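Local coordinates for protein arginine kinase (Anthopleura japonica, PDB 4RF6) that catalyses the reversible transfer of a phosphoryl group from ATP to L-arginine, giving phosphoarginine and ADP, with two phosphagen kinase repeats in one chain, at residues A[534-537]-A[538-542]. Sequence-based numbering, arbitrary orientation.
Sequences EATR and QKLVN
Thr-536 and Leu-540 run side by side one helical turn apart, and the methyl CG2 of Thr-536 meets Leu-540 CD1 at 4.0 Å. CG2 gets there because it stands anti to the backbone N, which leaves OG1 beside that nitrogen. On the neighbouring ridge Arg-537 and Val-541 repeat the pattern: the aliphatic CG of Arg-537 lies 4.0 Å from Val-541 CG2, with CG again anti to N (chi1 179°), before the chain bends at chi3 and turns the guanidinium back toward the N-terminal end of the helix. Beneath these pairs the amides of Gln-538, Lys-539, Leu-540 and Val-541 bond to the carbonyls four residues back, the i to i+4 ladder of an alpha helix. Its straightest N-H is the one from Gln-538 N to Glu-534 O, 3.0 Å. On the exposed side, Gln-538 NE2 donates to Asn-542 OD1 at 2.9 Å, a bent bond reaching the acceptor from above its carbonyl plane. This short helix, 534-542, follows strand 524-528, an outermost strand of the eight-stranded antiparallel sheet in the catalytic domain of the second repeat. Tyr-527 of that strand packs against Thr-536, Lys-539 and buried Leu-540, while Met-532 touches Arg-537 and Leu-540, and Leu-546 lies against Arg-537 and Val-541. Just ahead of the helix, Asp-533 OD1 accepts a hydrogen bond from Thr-536 N.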
# COMPACT_ATOMS: atom_id res chain seq x y z
N GLU A 534 -16.33 3.87 5.64
CA GLU A 534 -16.59 4.39 6.98
C GLU A 534 -17.55 3.51 7.80
O GLU A 534 -17.31 3.25 8.99
CB GLU A 534 -17.15 5.81 6.90
CG GLU A 534 -17.20 6.54 8.23
CD GLU A 534 -15.85 6.59 8.91
OE1 GLU A 534 -14.95 7.31 8.40
OE2 GLU A 534 -15.68 5.92 9.94
N ALA A 535 -18.62 3.06 7.17
CA ALA A 535 -19.67 2.31 7.87
C ALA A 535 -19.27 0.87 8.22
O ALA A 535 -19.67 0.34 9.27
CB ALA A 535 -20.95 2.31 7.06
N THR A 536 -18.51 0.23 7.33
CA THR A 536 -17.98 -1.10 7.59
C THR A 536 -17.02 -1.03 8.78
O THR A 536 -17.08 -1.86 9.70
CB THR A 536 -17.22 -1.66 6.38
OG1 THR A 536 -18.12 -1.84 5.28
CG2 THR A 536 -16.58 -3.00 6.71
N ARG A 537 -16.15 -0.03 8.75
CA ARG A 537 -15.19 0.20 9.81
C ARG A 537 -15.90 0.37 11.14
O ARG A 537 -15.67 -0.41 12.07
CB ARG A 537 -14.36 1.44 9.50
CG ARG A 537 -13.32 1.78 10.57
CD ARG A 537 -12.14 2.49 9.94
NE ARG A 537 -12.52 3.11 8.68
CZ ARG A 537 -11.80 3.06 7.56
NH1 ARG A 537 -10.64 2.42 7.54
NH2 ARG A 537 -12.24 3.65 6.46
N GLN A 538 -16.76 1.37 11.23
CA GLN A 538 -17.50 1.68 12.45
C GLN A 538 -18.15 0.44 13.05
O GLN A 538 -18.08 0.19 14.25
CB GLN A 538 -18.56 2.74 12.17
CG GLN A 538 -19.19 3.28 13.44
CD GLN A 538 -18.14 3.79 14.41
OE1 GLN A 538 -17.51 4.82 14.17
NE2 GLN A 538 -17.95 3.07 15.51
N LYS A 539 -18.79 -0.35 12.18
CA LYS A 539 -19.41 -1.60 12.58
C LYS A 539 -18.39 -2.54 13.22
O LYS A 539 -18.65 -3.13 14.28
CB LYS A 539 -20.06 -2.26 11.36
CG LYS A 539 -20.25 -3.76 11.49
CD LYS A 539 -21.09 -4.34 10.35
CE LYS A 539 -20.46 -5.61 9.80
NZ LYS A 539 -19.65 -6.31 10.84
N LEU A 540 -17.23 -2.66 12.59
CA LEU A 540 -16.16 -3.52 13.10
C LEU A 540 -15.60 -3.00 14.43
O LEU A 540 -15.33 -3.80 15.33
CB LEU A 540 -15.04 -3.66 12.06
CG LEU A 540 -15.43 -4.48 10.83
CD1 LEU A 540 -14.38 -4.37 9.74
CD2 LEU A 540 -15.66 -5.94 11.22
N VAL A 541 -15.44 -1.69 14.55
CA VAL A 541 -14.97 -1.08 15.80
C VAL A 541 -15.93 -1.39 16.94
O VAL A 541 -15.52 -1.70 18.06
CB VAL A 541 -14.81 0.45 15.69
CG1 VAL A 541 -14.06 0.98 16.91
CG2 VAL A 541 -14.08 0.84 14.42
N ASN A 542 -17.23 -1.29 16.65
CA ASN A 542 -18.26 -1.52 17.65
C ASN A 542 -18.25 -2.96 18.19
O ASN A 542 -18.57 -3.19 19.36
CB ASN A 542 -19.64 -1.17 17.10
CG ASN A 542 -19.80 0.32 16.84
OD1 ASN A 542 -19.03 1.14 17.33
ND2 ASN A 542 -20.82 0.68 16.06